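Local coordinates for uncharacterized protein (Bacteroides ovatus, PDB 4IPB), which is of unknown function but belongs to the PepSY-like family of putative beta-lactamase-inhibitor-like proteins, at residues Lys14-Ala19 against Ala33-Asn38; Val60-Leu65 against Trp81-Val86. One frame throughout, in Å; residues are numbered along the deposited sequence.

Contact 1 of 2, residues Lys14-Ala19 against Ala33-Asn38; sequences KMYPKA and ANFAMN
Between Lys14-Ala19 and Ala33-Asn38 the backbones come closest at Ala19 and Met37, whose CA atoms are 6.6 Å apart, where the chain leaving helix 6-15 turns past the end of strand 30-37. Tyr16 is the first residue to abandon helical angles, and it opens a type I beta turn that Ala19 N closes on Tyr16 O at 3.2 Å. The contact itself is apolar, carried by Tyr16 and Ala19 from the turn and by Phe35 and Met37 from the strand. Tyr16 and Phe35 form a T-shaped pair: the edge of Phe35 is directed at the face of Tyr16, with ring centroids 4.9 Å apart and planes inclined at 64°. The leading atom, Phe35 CZ, stands 3.6 Å above the plane of the Tyr16 ring and over its centre, so that it is nearly equidistant from all six ring carbons of Tyr16. Phe35 reaches this position because its CG sits between the backbone N and the carbonyl carbon (chi1 59°). The methyl of Ala19 fills in beside the pair, with CB 3.8 Å from Phe35 CD2. Met37, a selenomethionine, curls over the turn: bends at chi2 (57°) and chi3 bring its terminal CE to 3.5 Å from Ala19 N and within 3.7 Å of Ala19 CB, while the same methyl lies obliquely to the Tyr16 ring. The hydroxyl of Tyr16 hydrogen-bonds a glycerol, probably from the crystallisation liquor. Phe12 of helix 6-15 adds a second edge-to-face partner to Phe35 and also touches Ala19, Val44 of strand 40-46 touches the side chains of both Tyr16 and Phe35, and Tyr16 extends to Thr55 of strand 52-58, so the helix end is seated on the antiparallel sheet across three consecutive strands.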
# COMPACT_ATOMS: atom_id res chain seq x y z
N LYS A 14 -4.72 4.98 19.20
CA LYS A 14 -6.18 5.04 19.01
C LYS A 14 -6.67 4.25 17.79
O LYS A 14 -7.72 3.55 17.88
CB LYS A 14 -6.62 6.47 18.91
CG LYS A 14 -6.41 7.21 20.23
CD LYS A 14 -7.00 8.59 20.14
CE LYS A 14 -6.96 9.19 21.52
NZ LYS A 14 -5.62 9.82 21.70
N MSE A 15 -5.90 4.27 16.71
CA MSE A 15 -6.26 3.53 15.49
C MSE A 15 -6.11 2.02 15.67
O MSE A 15 -6.92 1.25 15.13
CB MSE A 15 -5.41 3.99 14.31
CG MSE A 15 -5.74 5.39 13.92
SE MSE A 15 -4.75 5.93 12.35
CE MSE A 15 -5.59 4.97 11.02
N TYR A 16 -5.01 1.60 16.30
CA TYR A 16 -4.62 0.22 16.40
C TYR A 16 -4.20 -0.14 17.82
O TYR A 16 -3.03 -0.43 18.10
CB TYR A 16 -3.46 -0.07 15.42
CG TYR A 16 -3.92 0.08 13.99
CD1 TYR A 16 -4.66 -0.91 13.39
CD2 TYR A 16 -3.61 1.17 13.26
CE1 TYR A 16 -5.07 -0.80 12.10
CE2 TYR A 16 -4.10 1.33 11.99
CZ TYR A 16 -4.82 0.34 11.42
OH TYR A 16 -5.32 0.45 10.12
N PRO A 17 -5.19 -0.13 18.75
CA PRO A 17 -4.87 -0.31 20.17
C PRO A 17 -4.22 -1.67 20.50
O PRO A 17 -3.49 -1.78 21.49
CB PRO A 17 -6.24 -0.15 20.86
CG PRO A 17 -7.24 -0.37 19.81
CD PRO A 17 -6.61 0.23 18.58
N LYS A 18 -4.48 -2.67 19.67
CA LYS A 18 -3.97 -4.03 19.95
C LYS A 18 -2.72 -4.39 19.15
O LYS A 18 -2.17 -5.49 19.31
CB LYS A 18 -5.06 -5.05 19.69
CG LYS A 18 -6.31 -4.80 20.51
CD LYS A 18 -5.95 -4.48 21.98
CE LYS A 18 -6.94 -5.09 22.95
NZ LYS A 18 -8.37 -4.86 22.65
N ALA A 19 -2.24 -3.48 18.31
CA ALA A 19 -1.02 -3.77 17.55
C ALA A 19 0.16 -4.00 18.48
O ALA A 19 0.28 -3.31 19.47
CB ALA A 19 -0.69 -2.61 16.64
N ALA A 33 4.42 3.28 10.61
CA ALA A 33 4.28 2.17 11.52
C ALA A 33 4.02 0.88 10.70
O ALA A 33 3.01 0.81 9.96
CB ALA A 33 3.10 2.40 12.45
N ASN A 34 4.93 -0.09 10.83
CA ASN A 34 4.82 -1.37 10.13
C ASN A 34 4.49 -2.44 11.13
O ASN A 34 5.23 -2.59 12.14
CB ASN A 34 6.14 -1.70 9.42
CG ASN A 34 6.14 -3.09 8.82
OD1 ASN A 34 6.48 -4.06 9.50
ND2 ASN A 34 5.63 -3.22 7.63
N PHE A 35 3.49 -3.27 10.83
CA PHE A 35 3.02 -4.32 11.78
C PHE A 35 2.01 -5.24 11.10
O PHE A 35 1.50 -4.92 10.03
CB PHE A 35 2.32 -3.69 13.00
CG PHE A 35 1.12 -2.86 12.67
CD1 PHE A 35 1.27 -1.60 12.11
CD2 PHE A 35 -0.15 -3.29 12.93
CE1 PHE A 35 0.20 -0.81 11.84
CE2 PHE A 35 -1.26 -2.48 12.63
CZ PHE A 35 -1.06 -1.26 12.05
N ALA A 36 1.62 -6.32 11.79
CA ALA A 36 0.59 -7.23 11.30
C ALA A 36 -0.69 -7.11 12.12
O ALA A 36 -0.64 -6.93 13.33
CB ALA A 36 1.10 -8.68 11.39
N MSE A 37 -1.84 -7.20 11.47
CA MSE A 37 -3.14 -7.00 12.16
C MSE A 37 -4.15 -7.91 11.49
O MSE A 37 -4.37 -7.81 10.28
CB MSE A 37 -3.54 -5.51 12.04
CG MSE A 37 -4.91 -5.06 12.61
SE MSE A 37 -5.12 -5.45 14.50
CE MSE A 37 -3.59 -4.54 15.26
N ASN A 38 -4.73 -8.82 12.29
CA ASN A 38 -5.77 -9.78 11.83
C ASN A 38 -5.38 -10.47 10.53
O ASN A 38 -6.17 -10.52 9.58
CB ASN A 38 -7.12 -9.07 11.63
CG ASN A 38 -7.57 -8.31 12.86
OD1 ASN A 38 -7.61 -8.87 13.95
ND2 ASN A 38 -7.91 -7.03 12.69

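Contact 2 of 2, residues Val60-Leu65 against Trp81-Val86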
# COMPACT_ATOMS: atom_id res chain seq x y z
N VAL A 60 -1.91 -9.31 -0.82
CA VAL A 60 -1.10 -10.45 -1.32
C VAL A 60 -1.61 -10.98 -2.67
O VAL A 60 -0.84 -11.09 -3.62
CB VAL A 60 -0.99 -11.61 -0.32
CG1 VAL A 60 -0.08 -12.71 -0.85
CG2 VAL A 60 -0.50 -11.12 1.05
N SER A 61 -2.89 -11.30 -2.73
CA SER A 61 -3.42 -12.06 -3.88
C SER A 61 -4.77 -11.59 -4.41
O SER A 61 -5.50 -10.88 -3.74
CB SER A 61 -3.50 -13.52 -3.51
OG SER A 61 -4.18 -13.72 -2.29
N LEU A 62 -5.10 -12.04 -5.63
CA LEU A 62 -6.28 -11.55 -6.36
C LEU A 62 -7.59 -11.96 -5.74
O LEU A 62 -8.59 -11.27 -5.94
CB LEU A 62 -6.27 -12.08 -7.79
CG LEU A 62 -5.16 -11.58 -8.73
CD1 LEU A 62 -5.38 -12.28 -10.06
CD2 LEU A 62 -5.13 -10.06 -8.88
N ASP A 63 -7.57 -13.03 -4.95
CA ASP A 63 -8.78 -13.47 -4.26
C ASP A 63 -9.28 -12.41 -3.25
O ASP A 63 -10.45 -12.43 -2.89
CB ASP A 63 -8.56 -14.83 -3.61
CG ASP A 63 -7.34 -14.87 -2.71
OD1 ASP A 63 -6.20 -14.66 -3.20
OD2 ASP A 63 -7.53 -15.12 -1.50
N ARG A 64 -8.39 -11.53 -2.80
CA ARG A 64 -8.76 -10.49 -1.82
C ARG A 64 -9.38 -9.27 -2.45
O ARG A 64 -9.88 -8.40 -1.73
CB ARG A 64 -7.53 -10.05 -1.01
CG ARG A 64 -7.30 -10.85 0.26
CD ARG A 64 -6.75 -12.21 0.04
NE ARG A 64 -6.69 -12.91 1.32
CZ ARG A 64 -5.66 -12.89 2.18
NH1 ARG A 64 -4.54 -12.18 1.94
NH2 ARG A 64 -5.75 -13.58 3.32
N LEU A 65 -9.36 -9.18 -3.78
CA LEU A 65 -10.01 -8.06 -4.48
C LEU A 65 -11.51 -8.18 -4.52
O LEU A 65 -12.04 -9.29 -4.52
CB LEU A 65 -9.52 -7.94 -5.91
CG LEU A 65 -8.02 -7.75 -6.08
CD1 LEU A 65 -7.67 -7.91 -7.53
CD2 LEU A 65 -7.61 -6.39 -5.56
N TRP A 81 -0.48 -12.11 -16.38
CA TRP A 81 0.78 -11.90 -15.70
C TRP A 81 0.75 -12.53 -14.29
O TRP A 81 -0.32 -12.80 -13.75
CB TRP A 81 1.05 -10.38 -15.64
CG TRP A 81 1.54 -9.81 -16.97
CD1 TRP A 81 0.97 -9.95 -18.18
CD2 TRP A 81 2.70 -9.02 -17.16
NE1 TRP A 81 1.72 -9.31 -19.15
CE2 TRP A 81 2.81 -8.74 -18.54
CE3 TRP A 81 3.71 -8.56 -16.30
CZ2 TRP A 81 3.86 -7.98 -19.07
CZ3 TRP A 81 4.76 -7.85 -16.83
CH2 TRP A 81 4.81 -7.55 -18.20
N VAL A 82 1.92 -12.73 -13.70
CA VAL A 82 2.06 -13.28 -12.35
C VAL A 82 1.92 -12.16 -11.34
O VAL A 82 2.57 -11.10 -11.46
CB VAL A 82 3.45 -13.91 -12.13
CG1 VAL A 82 3.65 -14.36 -10.69
CG2 VAL A 82 3.63 -15.09 -13.08
N VAL A 83 1.04 -12.38 -10.37
CA VAL A 83 0.74 -11.31 -9.45
C VAL A 83 1.67 -11.46 -8.25
O VAL A 83 1.59 -12.47 -7.52
CB VAL A 83 -0.73 -11.35 -9.03
CG1 VAL A 83 -0.96 -10.36 -7.92
CG2 VAL A 83 -1.60 -10.99 -10.22
N ASP A 84 2.58 -10.52 -8.07
CA ASP A 84 3.54 -10.57 -6.96
C ASP A 84 2.99 -10.03 -5.65
O ASP A 84 3.33 -10.54 -4.57
CB ASP A 84 4.80 -9.78 -7.27
CG ASP A 84 5.64 -10.42 -8.37
OD1 ASP A 84 5.38 -11.57 -8.81
OD2 ASP A 84 6.60 -9.74 -8.79
N ASN A 85 2.17 -8.99 -5.76
CA ASN A 85 1.58 -8.39 -4.58
C ASN A 85 0.35 -7.58 -4.95
O ASN A 85 0.13 -7.21 -6.11
CB ASN A 85 2.66 -7.55 -3.89
CG ASN A 85 2.27 -7.11 -2.48
OD1 ASN A 85 1.43 -7.73 -1.80
ND2 ASN A 85 2.93 -6.06 -2.01
N VAL A 86 -0.49 -7.37 -3.94
CA VAL A 86 -1.71 -6.59 -4.07
C VAL A 86 -1.75 -5.72 -2.81
O VAL A 86 -1.71 -6.28 -1.72
CB VAL A 86 -2.95 -7.49 -4.17
CG1 VAL A 86 -4.24 -6.67 -4.29
CG2 VAL A 86 -2.82 -8.50 -5.32
O HOH W 1 -0.31 -12.96 -5.49
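Leu65 and Val86 make the closest side-chain contact between Val60-Leu65 and Trp81-Val86, Leu65 CD2 reaching Val86 CG1 at 3.6 Å. Val86 is buried and uses both of its branches: CG1, anti to its backbone N (chi1 180°), meets the leucine, while CG2 presses on the backbone of the loop, 3.8 Å from Ser61 C. Three residues earlier in the strand, Val83 CG2 is met by Leu62 CD2 at 3.9 Å, with the leucine's CG equally close and CD1 hardly farther. Phe73 of helix 67-75 touches both Leu62 and Val83, and Ile98 and Ile100 of strand 97-104 back Leu65 and Val83 respectively.

The other side is looser and more polar. Val60 N donates to Val86 O over 3.2 Å, in the carbonyl plane and on a lone pair, with an N-H...O angle of 149°. Beyond this bond the backbones part, and one water spans the gap, donating to Val60 O at 2.7 Å and to Val83 O at 2.8 Å. The exposed Val60 turns its own side chain away. Asp84 also points away from the loop, its carboxylate in a salt bridge with Lys110.

On the opposite edge of the strand, Asp84 and Asn85 both pair with Lys101, forming a classic beta bulge. A short 3-10 turn at Leu62-Arg64 follows the Val60-Val86 pairing, and the connection from strand 52-58 to helix 67-75 thus packs on strand 82-90, the antiparallel neighbour of strand 52-58, consistent with the PepSY-like family assignment.

From the N terminus, helix 6-15 runs into the turn of contact 1, and strand 23-27 and the start of strand 30-37 follow before Ala33-Asn38, which holds the rest of that strand, closes the loop. The chain then adds strands 40-46 and 52-58 and enters contact 2 at Val60; helix 67-75 fills the next loop, closed when Trp81-Val86 starts strand 82-90. The two loops are thus in series, neither nesting nor crossing. The centres of contact 1 and contact 2 lie about 23 Å apart, and the two do not touch. Both reach the same antiparallel sheet: contact 1 ties the turn that follows helix 6-15 to strand 30-37, contact 2 the connection before helix 67-75 to strand 82-90.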